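Local structure of predicted ATPase involved in replication control, Cdc46/Mcm family (Methanopyrus kandleri AV19, 3F8T) at residues 64-67 against 68-72; 27-30 against 31-34; 413-416 against 417-421; 44-47 against 48-51; 79-82 against 83-86. The protein probably binds ATP and single-stranded DNA, as expected of a homologue of the MCM helicases that unwind DNA during replication. The protein carries 2 engineered substitutions. One frame throughout, in Å; residues are numbered along the deposited sequence.

Contact 1. Residues 64-67 against 68-72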
loop_
_atom_site.group_PDB
_atom_site.type_symbol
_atom_site.label_atom_id
_atom_site.label_comp_id
_atom_site.label_asym_id
_atom_site.label_seq_id
_atom_site.Cartn_x
_atom_site.Cartn_y
_atom_site.Cartn_z
ATOM N N SER A 64 -32.882 2.430 -14.010
ATOM C CA SER A 64 -31.491 2.856 -14.171
ATOM C C SER A 64 -31.330 4.338 -14.437
ATOM O O SER A 64 -30.403 4.972 -13.915
ATOM C CB SER A 64 -30.820 2.069 -15.301
ATOM O OG SER A 64 -30.553 0.750 -14.880
ATOM N N ASP A 65 -32.211 4.885 -15.266
ATOM C CA ASP A 65 -32.188 6.321 -15.549
ATOM C C ASP A 65 -32.578 7.131 -14.312
ATOM O O ASP A 65 -32.018 8.198 -14.061
ATOM C CB ASP A 65 -33.093 6.644 -16.735
ATOM C CG ASP A 65 -32.585 6.030 -18.048
ATOM O OD1 ASP A 65 -31.369 5.753 -18.174
ATOM O OD2 ASP A 65 -33.410 5.814 -18.953
ATOM N N LEU A 66 -33.515 6.609 -13.524
ATOM C CA LEU A 66 -33.873 7.250 -12.254
ATOM C C LEU A 66 -32.725 7.169 -11.246
ATOM O O LEU A 66 -32.433 8.156 -10.563
ATOM C CB LEU A 66 -35.157 6.651 -11.654
ATOM C CG LEU A 66 -35.621 7.261 -10.324
ATOM C CD1 LEU A 66 -35.780 8.795 -10.366
ATOM C CD2 LEU A 66 -36.899 6.609 -9.786
ATOM N N ALA A 67 -32.087 6.000 -11.153
ATOM C CA ALA A 67 -30.936 5.807 -10.273
ATOM C C ALA A 67 -29.881 6.872 -10.603
ATOM O O ALA A 67 -29.340 7.545 -9.727
ATOM C CB ALA A 67 -30.362 4.377 -10.454
ATOM N N SER A 68 -29.621 7.024 -11.890
ATOM C CA SER A 68 -28.677 8.003 -12.391
ATOM C C SER A 68 -29.087 9.437 -12.031
ATOM O O SER A 68 -28.256 10.220 -11.571
ATOM C CB SER A 68 -28.561 7.844 -13.906
ATOM O OG SER A 68 -27.565 8.703 -14.401
ATOM N N TRP A 69 -30.359 9.773 -12.229
ATOM C CA TRP A 69 -30.870 11.118 -11.930
ATOM C C TRP A 69 -30.700 11.422 -10.442
ATOM O O TRP A 69 -30.327 12.535 -10.051
ATOM C CB TRP A 69 -32.354 11.211 -12.300
ATOM C CG TRP A 69 -32.896 12.622 -12.242
ATOM C CD1 TRP A 69 -32.958 13.520 -13.278
ATOM C CD2 TRP A 69 -33.438 13.287 -11.100
ATOM N NE1 TRP A 69 -33.515 14.709 -12.847
ATOM C CE2 TRP A 69 -33.819 14.594 -11.514
ATOM C CE3 TRP A 69 -33.658 12.910 -9.767
ATOM C CZ2 TRP A 69 -34.386 15.525 -10.635
ATOM C CZ3 TRP A 69 -34.226 13.829 -8.892
ATOM C CH2 TRP A 69 -34.590 15.129 -9.334
ATOM N N ILE A 70 -30.996 10.421 -9.614
ATOM C CA ILE A 70 -30.914 10.581 -8.169
ATOM C C ILE A 70 -29.474 10.856 -7.739
ATOM O O ILE A 70 -29.229 11.778 -6.957
ATOM C CB ILE A 70 -31.519 9.363 -7.418
ATOM C CG1 ILE A 70 -33.043 9.351 -7.591
ATOM C CG2 ILE A 70 -31.164 9.420 -5.930
ATOM C CD1 ILE A 70 -33.732 8.086 -7.065
ATOM N N ALA A 71 -28.530 10.084 -8.279
ATOM C CA ALA A 71 -27.109 10.280 -7.975
ATOM C C ALA A 71 -26.677 11.677 -8.408
ATOM O O ALA A 71 -26.038 12.391 -7.644
ATOM C CB ALA A 71 -26.248 9.204 -8.642
ATOM N N THR A 72 -27.055 12.076 -9.622
ATOM C CA THR A 72 -26.724 13.419 -10.105
ATOM C C THR A 72 -27.282 14.531 -9.211
ATOM O O THR A 72 -26.594 15.517 -8.961
ATOM C CB THR A 72 -27.139 13.595 -11.591
ATOM O OG1 THR A 72 -26.371 12.671 -12.365
ATOM C CG2 THR A 72 -26.845 15.033 -12.102
#
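The carbonyl oxygen of Ser68, a residue whose own amide bonds to Ser64 O one turn back, is gripped twice by Thr72. Thr72 N lies 2.9 Å from Ser68 O, and Thr72 OG1 reaches the same oxygen at 3.2 Å, from above the carbonyl plane, so that the hydroxyl is spent on its own helix. The shortest bond between the two segments runs from Ile70 N to Leu66 O, 2.8 Å and nearly along the C=O axis. The side chains of this pair meet as well. With CG anti to the backbone N (chi1 -180°), Leu66 directs its CD1 branch toward the next turn, 3.9 Å from Ile70 CG1. From there Ile70 folds CG1 back over the carbonyl, 3.3 Å from Leu66 O. Trp69 touches the preceding turn through CB, 3.5 Å from Asp65 O, while its indole leads away from that turn to pack on Leu28 and Val32 and stacks with the ring of His73. Ile70 also packs on Ile36 of helix 30-37, and Ala71 faces Phe105. Regular i to i+4 bonding, with apolar Leu66 and Ile70 on the inner face and Ser64 and Asp65 outside, is typical of an amphipathic alpha-helix, here within the N-terminal domain.

Contact 2. Residues 27-30 against 31-34; sequences GLPT and RVLI
Apolar contacts dominate between Leu28 and Leu33, whose side chains run roughly perpendicular to each other, with Leu28 CD1 3.9 Å from Leu33 CD2. Leu33 also packs on Ile19 and Val22 of helix 19-25. Val32 sets its CG2 methyl against the ring of Pro29, almost equally close to CB, CG and CD, the nearest approach being 3.9 Å between Val32 CG2 and Pro29 CD. The third pair is tight: Thr30 CG2 and Ile34 CD1 are only 3.5 Å apart. Thr30 holds CG2 anti to its N (OG1 chi1 -60°), which turns the methyl up the helix to meet the isoleucine. This is the corner between two helices: Gly27, at positive phi, is the C-prime residue of a Schellman motif that ends helix 19-25, with Leu28 N returning to Ala23 O, and helix 30-37 follows after Leu28 and Pro29. Among the backbone bonds, Ile34 N to Thr30 O is nearly straight, 3.0 Å with 173° at the hydrogen, whereas Val32 N to Pro29 O is weak at 3.1 Å. Charge enters through Arg31. Its CG stands between the backbone N and the carbonyl carbon (chi1 60°), the chain bends at chi3, and the guanidinium forms a salt bridge with Glu35.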
loop_
_atom_site.group_PDB
_atom_site.type_symbol
_atom_site.label_atom_id
_atom_site.label_comp_id
_atom_site.label_asym_id
_atom_site.label_seq_id
_atom_site.Cartn_x
_atom_site.Cartn_y
_atom_site.Cartn_z
ATOM N N GLY A 27 -38.279 20.550 -4.242
ATOM C CA GLY A 27 -38.089 20.759 -5.677
ATOM C C GLY A 27 -37.867 19.483 -6.459
ATOM O O GLY A 27 -37.132 19.490 -7.442
ATOM N N LEU A 28 -38.507 18.399 -6.009
ATOM C CA LEU A 28 -38.425 17.081 -6.648
ATOM C C LEU A 28 -39.730 16.713 -7.334
ATOM O O LEU A 28 -40.797 16.960 -6.776
ATOM C CB LEU A 28 -38.125 15.997 -5.600
ATOM C CG LEU A 28 -36.797 16.115 -4.855
ATOM C CD1 LEU A 28 -36.725 15.041 -3.800
ATOM C CD2 LEU A 28 -35.638 15.999 -5.845
ATOM N N PRO A 29 -39.652 16.094 -8.521
ATOM C CA PRO A 29 -40.864 15.510 -9.105
ATOM C C PRO A 29 -41.417 14.510 -8.110
ATOM O O PRO A 29 -40.648 13.730 -7.534
ATOM C CB PRO A 29 -40.344 14.780 -10.344
ATOM C CG PRO A 29 -39.064 15.449 -10.679
ATOM C CD PRO A 29 -38.467 15.881 -9.374
ATOM N N THR A 30 -42.724 14.546 -7.880
ATOM C CA THR A 30 -43.363 13.616 -6.944
ATOM C C THR A 30 -43.000 12.140 -7.204
ATOM O O THR A 30 -42.756 11.385 -6.261
ATOM C CB THR A 30 -44.905 13.815 -6.890
ATOM O OG1 THR A 30 -45.185 15.156 -6.470
ATOM C CG2 THR A 30 -45.533 12.868 -5.892
ATOM N N ARG A 31 -42.952 11.736 -8.471
ATOM C CA ARG A 31 -42.642 10.338 -8.804
ATOM C C ARG A 31 -41.272 9.866 -8.274
ATOM O O ARG A 31 -41.123 8.706 -7.868
ATOM C CB ARG A 31 -42.801 10.061 -10.306
ATOM C CG ARG A 31 -41.912 10.875 -11.231
ATOM C CD ARG A 31 -41.932 10.331 -12.683
ATOM N NE ARG A 31 -41.235 9.046 -12.812
ATOM C CZ ARG A 31 -39.908 8.903 -12.812
ATOM N NH1 ARG A 31 -39.110 9.964 -12.690
ATOM N NH2 ARG A 31 -39.372 7.695 -12.923
ATOM N N VAL A 32 -40.282 10.761 -8.268
ATOM C CA VAL A 32 -38.974 10.450 -7.691
ATOM C C VAL A 32 -39.138 9.922 -6.274
ATOM O O VAL A 32 -38.625 8.840 -5.956
ATOM C CB VAL A 32 -37.993 11.665 -7.727
ATOM C CG1 VAL A 32 -36.692 11.374 -6.932
ATOM C CG2 VAL A 32 -37.661 12.021 -9.156
ATOM N N LEU A 33 -39.862 10.665 -5.430
ATOM C CA LEU A 33 -40.045 10.267 -4.037
ATOM C C LEU A 33 -40.964 9.057 -3.858
ATOM O O LEU A 33 -40.704 8.205 -3.009
ATOM C CB LEU A 33 -40.543 11.436 -3.166
ATOM C CG LEU A 33 -39.544 12.446 -2.581
ATOM C CD1 LEU A 33 -40.192 13.188 -1.413
ATOM C CD2 LEU A 33 -38.225 11.793 -2.131
ATOM N N ILE A 34 -42.042 8.992 -4.636
ATOM C CA ILE A 34 -42.915 7.819 -4.613
ATOM C C ILE A 34 -42.130 6.545 -4.974
ATOM O O ILE A 34 -42.248 5.532 -4.300
ATOM C CB ILE A 34 -44.141 7.973 -5.559
ATOM C CG1 ILE A 34 -45.055 9.101 -5.076
ATOM C CG2 ILE A 34 -44.945 6.671 -5.594
ATOM C CD1 ILE A 34 -46.162 9.456 -6.060
#

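Contact 3. Residues 413-416 against 417-421; sequences PELT and EEARK
Leu415 meets Arg420 nearly square-on: the leucine reaches along the start of the helix and lays CD1 4.1 Å from Arg420 CB, clear of the charged end. Its other methyl, CD2, rests 4.0 Å from Ala419 CB. Thr416 turns its hydroxyl toward the helix start. OG1 stands between its own N and carbonyl carbon (chi1 69°), the orientation of an N-cap, and accepts from Ala419 N at 3.2 Å. Its carbonyl takes Arg420 N, that nitrogen 2.9 Å from Thr416 O, so one threonine serves two amides. Thr416 OG1 also has a weak hydrogen bond with Val471 O, which ties the cap to strand 470-471. A valine here, with no hydroxyl, would probably leave Ala419 N without its capping acceptor and the cap without its weak tie to Val471. On the outer face Glu417 spreads its carboxylate between two cations. Lys421 NZ lies 2.6 Å from Glu417 OE1, above the carboxylate plane, and pairs with Glu418 only at long range; Arg420 NH2 forms a salt bridge with Glu417 OE2, and NH1 one with Glu424. Glu417 and Glu418 at the N-terminal end probably interact favourably with the helix dipole, and Arg420 and Lys421 probably balance their charge.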
loop_
_atom_site.group_PDB
_atom_site.type_symbol
_atom_site.label_atom_id
_atom_site.label_comp_id
_atom_site.label_asym_id
_atom_site.label_seq_id
_atom_site.Cartn_x
_atom_site.Cartn_y
_atom_site.Cartn_z
ATOM N N PRO A 413 2.580 -17.547 2.536
ATOM C CA PRO A 413 3.039 -18.911 2.295
ATOM C C PRO A 413 3.872 -19.393 3.475
ATOM O O PRO A 413 4.455 -18.572 4.182
ATOM C CB PRO A 413 3.940 -18.803 1.061
ATOM C CG PRO A 413 3.930 -17.387 0.645
ATOM C CD PRO A 413 3.291 -16.557 1.705
ATOM N N GLU A 414 3.914 -20.711 3.669
ATOM C CA GLU A 414 4.597 -21.316 4.812
ATOM C C GLU A 414 5.533 -22.427 4.354
ATOM O O GLU A 414 5.259 -23.133 3.389
ATOM C CB GLU A 414 3.573 -21.867 5.838
ATOM C CG GLU A 414 2.594 -20.824 6.438
ATOM C CD GLU A 414 3.232 -19.821 7.408
ATOM O OE1 GLU A 414 4.412 -19.986 7.787
ATOM O OE2 GLU A 414 2.538 -18.856 7.805
ATOM N N LEU A 415 6.655 -22.563 5.056
ATOM C CA LEU A 415 7.582 -23.660 4.810
ATOM C C LEU A 415 6.910 -25.024 4.881
ATOM O O LEU A 415 6.210 -25.309 5.857
ATOM C CB LEU A 415 8.672 -23.648 5.880
ATOM C CG LEU A 415 9.576 -22.421 5.967
ATOM C CD1 LEU A 415 10.434 -22.491 7.263
ATOM C CD2 LEU A 415 10.422 -22.380 4.704
ATOM N N THR A 416 7.138 -25.853 3.861
ATOM C CA THR A 416 6.917 -27.290 3.982
ATOM C C THR A 416 8.010 -27.863 4.875
ATOM O O THR A 416 9.047 -27.224 5.117
ATOM C CB THR A 416 6.940 -28.050 2.633
ATOM O OG1 THR A 416 8.268 -28.064 2.086
ATOM C CG2 THR A 416 5.953 -27.460 1.633
ATOM N N GLU A 417 7.760 -29.074 5.365
ATOM C CA GLU A 417 8.712 -29.772 6.208
ATOM C C GLU A 417 10.082 -29.841 5.534
ATOM O O GLU A 417 11.085 -29.476 6.145
ATOM C CB GLU A 417 8.182 -31.173 6.549
ATOM C CG GLU A 417 8.570 -31.633 7.919
ATOM C CD GLU A 417 10.060 -31.701 8.079
ATOM O OE1 GLU A 417 10.707 -32.320 7.202
ATOM O OE2 GLU A 417 10.587 -31.127 9.055
ATOM N N GLU A 418 10.122 -30.287 4.283
ATOM C CA GLU A 418 11.384 -30.398 3.552
ATOM C C GLU A 418 12.067 -29.052 3.263
ATOM O O GLU A 418 13.300 -28.988 3.193
ATOM C CB GLU A 418 11.226 -31.223 2.271
ATOM C CG GLU A 418 10.944 -32.724 2.537
ATOM C CD GLU A 418 11.913 -33.359 3.551
ATOM O OE1 GLU A 418 13.093 -33.613 3.198
ATOM O OE2 GLU A 418 11.492 -33.613 4.708
ATOM N N ALA A 419 11.269 -27.992 3.103
ATOM C CA ALA A 419 11.806 -26.636 2.938
ATOM C C ALA A 419 12.446 -26.152 4.237
ATOM O O ALA A 419 13.488 -25.492 4.218
ATOM C CB ALA A 419 10.709 -25.667 2.512
ATOM N N ARG A 420 11.789 -26.446 5.358
ATOM C CA ARG A 420 12.327 -26.089 6.671
ATOM C C ARG A 420 13.660 -26.788 6.898
ATOM O O ARG A 420 14.619 -26.169 7.373
ATOM C CB ARG A 420 11.346 -26.429 7.790
ATOM C CG ARG A 420 11.894 -26.093 9.162
ATOM C CD ARG A 420 10.874 -26.286 10.250
ATOM N NE ARG A 420 10.557 -27.687 10.519
ATOM C CZ ARG A 420 11.419 -28.605 10.959
ATOM N NH1 ARG A 420 12.698 -28.309 11.153
ATOM N NH2 ARG A 420 10.997 -29.842 11.185
ATOM N N LYS A 421 13.731 -28.064 6.527
ATOM C CA LYS A 421 14.989 -28.812 6.648
ATOM C C LYS A 421 16.079 -28.241 5.739
ATOM O O LYS A 421 17.236 -28.102 6.161
ATOM C CB LYS A 421 14.772 -30.307 6.400
ATOM C CG LYS A 421 14.057 -30.972 7.561
ATOM C CD LYS A 421 13.704 -32.424 7.266
ATOM C CE LYS A 421 13.272 -33.133 8.543
ATOM N NZ LYS A 421 12.228 -34.176 8.295
#

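Contact 4. Residues 44-47 against 48-51; sequences RSLA and RVTS. Engineered in segment 44-47: Ala47 (natural residue Arg).
Arg48 N reaches back to two carbonyls, bonding to Ser45 O at 3.0 Å and only weakly to Arg44 O at 3.4 Å, so the backbone tightens here from i+4 toward i+3 pairing. The stronger bond is itself bent: the nitrogen sits above the Ser45 carbonyl plane, 70° out of it. The side chains follow this turn. Leu46 and Val49 run alongside each other in the same direction, with Leu46 CD1 4.0 Å from Val49 CG1. Val49 straddles the end of the Leu46 carbonyl, its CG1 being 3.3 Å from Leu46 O, while CG2, set between the backbone N and carbonyl carbon (CG1 chi1 -73°), presses closer still to the same oxygen. CG1 also lies against Ser45 O. A glycine in place of Val49 would probably open a gap beside Leu46 and leave Val55 without one of its apolar partners. Arg48 bends at chi2 and chi3, passing CG 3.4 Å from Arg44 O before its guanidinium swings forward over Ser51. Ser51 OG comes 3.9 Å above the guanidinium plane of Arg48, over its centre, and donates to Arg48 O at 2.6 Å in the carbonyl plane. Ala47, an engineered replacement of arginine, contributes just a methyl at the surface. Ser45 turns its OG to Val56 N, besides Ser41 O and Phe42 O, linking helix 40-47 to strand 55-58. Val55 of that strand touches Ser45, Leu46 and Val49, and Leu46 CD1 also meets Val85 of helix 74-88.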
loop_
_atom_site.group_PDB
_atom_site.type_symbol
_atom_site.label_atom_id
_atom_site.label_comp_id
_atom_site.label_asym_id
_atom_site.label_seq_id
_atom_site.Cartn_x
_atom_site.Cartn_y
_atom_site.Cartn_z
ATOM N N ARG A 44 -37.909 -1.328 4.548
ATOM C CA ARG A 44 -37.332 -2.153 5.628
ATOM C C ARG A 44 -36.523 -1.331 6.621
ATOM O O ARG A 44 -36.697 -1.481 7.840
ATOM C CB ARG A 44 -36.468 -3.298 5.082
ATOM C CG ARG A 44 -37.185 -4.312 4.185
ATOM C CD ARG A 44 -38.648 -4.570 4.576
ATOM N NE ARG A 44 -38.800 -5.581 5.626
ATOM C CZ ARG A 44 -39.321 -5.360 6.834
ATOM N NH1 ARG A 44 -39.757 -4.151 7.183
ATOM N NH2 ARG A 44 -39.409 -6.359 7.700
ATOM N N SER A 45 -35.652 -0.460 6.104
ATOM C CA SER A 45 -34.841 0.408 6.952
ATOM C C SER A 45 -35.676 1.469 7.654
ATOM O O SER A 45 -35.396 1.806 8.798
ATOM C CB SER A 45 -33.671 1.043 6.186
ATOM O OG SER A 45 -34.106 1.908 5.147
ATOM N N LEU A 46 -36.711 1.982 6.984
ATOM C CA LEU A 46 -37.598 2.965 7.609
ATOM C C LEU A 46 -38.262 2.380 8.849
ATOM O O LEU A 46 -38.443 3.078 9.847
ATOM C CB LEU A 46 -38.654 3.496 6.630
ATOM C CG LEU A 46 -39.351 4.792 7.073
ATOM C CD1 LEU A 46 -38.342 5.902 7.394
ATOM C CD2 LEU A 46 -40.335 5.265 6.020
ATOM N N ALA A 47 -38.597 1.093 8.782
ATOM C CA ALA A 47 -39.210 0.374 9.898
ATOM C C ALA A 47 -38.233 0.155 11.057
ATOM O O ALA A 47 -38.652 -0.017 12.207
ATOM C CB ALA A 47 -39.777 -0.964 9.419
ATOM N N ARG A 48 -36.939 0.177 10.747
ATOM C CA ARG A 48 -35.870 -0.113 11.705
ATOM C C ARG A 48 -35.198 1.152 12.262
ATOM O O ARG A 48 -34.136 1.059 12.872
ATOM C CB ARG A 48 -34.802 -0.991 11.027
ATOM C CG ARG A 48 -35.209 -2.435 10.739
ATOM C CD ARG A 48 -34.798 -3.363 11.878
ATOM N NE ARG A 48 -33.348 -3.555 11.943
ATOM C CZ ARG A 48 -32.669 -3.818 13.056
ATOM N NH1 ARG A 48 -33.297 -3.910 14.220
ATOM N NH2 ARG A 48 -31.355 -3.977 13.011
ATOM N N VAL A 49 -35.806 2.322 12.051
ATOM C CA VAL A 49 -35.138 3.610 12.328
ATOM C C VAL A 49 -34.914 3.924 13.803
ATOM O O VAL A 49 -34.013 4.699 14.143
ATOM C CB VAL A 49 -35.857 4.828 11.691
ATOM C CG1 VAL A 49 -35.640 4.849 10.206
ATOM C CG2 VAL A 49 -37.348 4.860 12.058
ATOM N N THR A 50 -35.742 3.344 14.666
ATOM C CA THR A 50 -35.591 3.521 16.111
ATOM C C THR A 50 -34.288 2.891 16.606
ATOM O O THR A 50 -33.634 3.442 17.491
ATOM C CB THR A 50 -36.801 2.970 16.896
ATOM O OG1 THR A 50 -36.973 1.576 16.610
ATOM C CG2 THR A 50 -38.065 3.724 16.516
ATOM N N SER A 51 -33.910 1.756 16.012
ATOM C CA SER A 51 -32.619 1.099 16.280
ATOM C C SER A 51 -31.397 1.961 15.932
ATOM O O SER A 51 -30.252 1.507 16.048
ATOM C CB SER A 51 -32.528 -0.240 15.540
ATOM O OG SER A 51 -32.197 -0.059 14.169
#

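Contact 5. Residues 79-82 against 83-86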
loop_
_atom_site.group_PDB
_atom_site.type_symbol
_atom_site.label_atom_id
_atom_site.label_comp_id
_atom_site.label_asym_id
_atom_site.label_seq_id
_atom_site.Cartn_x
_atom_site.Cartn_y
_atom_site.Cartn_z
ATOM N N PRO A 79 -31.684 15.550 1.645
ATOM C CA PRO A 79 -32.490 16.223 2.688
ATOM C C PRO A 79 -33.990 15.913 2.636
ATOM O O PRO A 79 -34.663 15.947 3.684
ATOM C CB PRO A 79 -32.235 17.718 2.433
ATOM C CG PRO A 79 -31.791 17.800 1.046
ATOM C CD PRO A 79 -31.033 16.527 0.761
ATOM N N ALA A 80 -34.514 15.616 1.445
ATOM C CA ALA A 80 -35.928 15.206 1.317
ATOM C C ALA A 80 -36.169 13.912 2.082
ATOM O O ALA A 80 -37.138 13.784 2.833
ATOM C CB ALA A 80 -36.307 15.023 -0.143
ATOM N N LEU A 81 -35.271 12.951 1.880
ATOM C CA LEU A 81 -35.326 11.677 2.588
ATOM C C LEU A 81 -35.160 11.871 4.089
ATOM O O LEU A 81 -35.917 11.311 4.864
ATOM C CB LEU A 81 -34.294 10.694 2.012
ATOM C CG LEU A 81 -34.496 10.343 0.531
ATOM C CD1 LEU A 81 -33.491 9.296 0.056
ATOM C CD2 LEU A 81 -35.940 9.871 0.264
ATOM N N ARG A 82 -34.192 12.688 4.506
ATOM C CA ARG A 82 -34.056 13.006 5.932
ATOM C C ARG A 82 -35.366 13.554 6.519
ATOM O O ARG A 82 -35.774 13.174 7.627
ATOM C CB ARG A 82 -32.900 13.982 6.177
ATOM C CG ARG A 82 -31.523 13.306 6.219
ATOM C CD ARG A 82 -30.452 14.192 6.861
ATOM N NE ARG A 82 -29.793 15.032 5.866
ATOM C CZ ARG A 82 -30.073 16.316 5.647
ATOM N NH1 ARG A 82 -29.415 16.991 4.704
ATOM N NH2 ARG A 82 -30.999 16.937 6.374
ATOM N N GLU A 83 -36.027 14.433 5.764
ATOM C CA GLU A 83 -37.311 15.009 6.178
ATOM C C GLU A 83 -38.402 13.938 6.333
ATOM O O GLU A 83 -39.118 13.918 7.333
ATOM C CB GLU A 83 -37.734 16.140 5.218
ATOM C CG GLU A 83 -39.081 16.795 5.520
ATOM C CD GLU A 83 -39.205 17.320 6.949
ATOM O OE1 GLU A 83 -38.182 17.708 7.563
ATOM O OE2 GLU A 83 -40.342 17.345 7.456
ATOM N N LEU A 84 -38.518 13.049 5.350
ATOM C CA LEU A 84 -39.416 11.893 5.459
ATOM C C LEU A 84 -39.156 11.061 6.715
ATOM O O LEU A 84 -40.096 10.671 7.401
ATOM C CB LEU A 84 -39.308 10.988 4.226
ATOM C CG LEU A 84 -39.988 11.390 2.916
ATOM C CD1 LEU A 84 -39.604 10.405 1.829
ATOM C CD2 LEU A 84 -41.500 11.483 3.048
ATOM N N VAL A 85 -37.891 10.775 7.016
ATOM C CA VAL A 85 -37.582 9.976 8.209
ATOM C C VAL A 85 -37.798 10.766 9.507
ATOM O O VAL A 85 -38.104 10.176 10.545
ATOM C CB VAL A 85 -36.175 9.294 8.165
ATOM C CG1 VAL A 85 -35.862 8.784 6.766
ATOM C CG2 VAL A 85 -35.082 10.218 8.655
ATOM N N ARG A 86 -37.646 12.091 9.434
ATOM C CA ARG A 86 -37.868 12.986 10.577
ATOM C C ARG A 86 -39.327 12.939 11.010
ATOM O O ARG A 86 -39.627 12.998 12.199
ATOM C CB ARG A 86 -37.459 14.430 10.240
ATOM C CG ARG A 86 -37.323 15.352 11.452
ATOM C CD ARG A 86 -37.104 16.805 11.053
ATOM N NE ARG A 86 -35.728 17.070 10.622
ATOM C CZ ARG A 86 -35.181 18.283 10.530
ATOM N NH1 ARG A 86 -35.885 19.372 10.835
ATOM N NH2 ARG A 86 -33.922 18.412 10.127
#
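Leu81 and Leu84 meet through their methyl ends, Leu81 CD2 4.0 Å from Leu84 CD1, on the inner face of the helix. Val85 sits over two carbonyls of the preceding turn: its CG1 is 3.2 Å from Leu81 O and its CG2 equally near Arg82 O. That straddle follows from a first torsion of -39°, which places CG2 between the backbone N and the carbonyl carbon. Glu83 brings CB to 3.4 Å from Pro79 O, and its chain bends at chi2. Beneath these side chains four consecutive i to i+4 bonds run from Glu83 N to Pro79 O through to Arg86 N to Arg82 O, the last of them 2.8 Å. Pro79 has no N-H to give to the turn before it, and the helix is kinked there. Arg82 covers this proline with one guanidinium face, Pro79 CA lying 3.7 Å above its plane and toward the rim, and Glu78 fixes the group by a salt bridge to NH1. Farther out, Leu81 is backed by Ile36, Val96 and Phe98, and Leu84 by Ile19, Val22 and Val37, so the apolar face is enclosed by helices 19-25 and 30-37 and strand 96-99. Charges collect on the other side. Glu83 OE1 is 4.0 Å from Arg86 NE; the oxygen stands far off the guanidinium plane, so only charge links this long pair. Glu83 OE2 forms a long, weak ion pair with Arg25. With Arg82 NH2 5.0 Å from Arg86 NH2, the two arginines probably repel mildly, an effect that Glu78 and Glu83 are likely to offset.

From the N terminus the order is contact 2, contact 4, contact 1, contact 5 and, far later, contact 3. Each joins adjoining segments, so none encloses a loop, and they follow in series without nesting or crossing. Contact 2 turns the chain from helix 19-25 into helix 30-37 and is central to the N-terminal group: its Val32 packs on Leu66 and Trp69 of contact 1, and its Leu28 on Ala80 of contact 5. Contact 4, leading toward strand 55-58, joins the group through contact 5 alone. Contacts 1 and 5 lie on successive helices yet do not touch. Contact 3 belongs to the AAA-lid region, its centre at least 53 Å from those of the others.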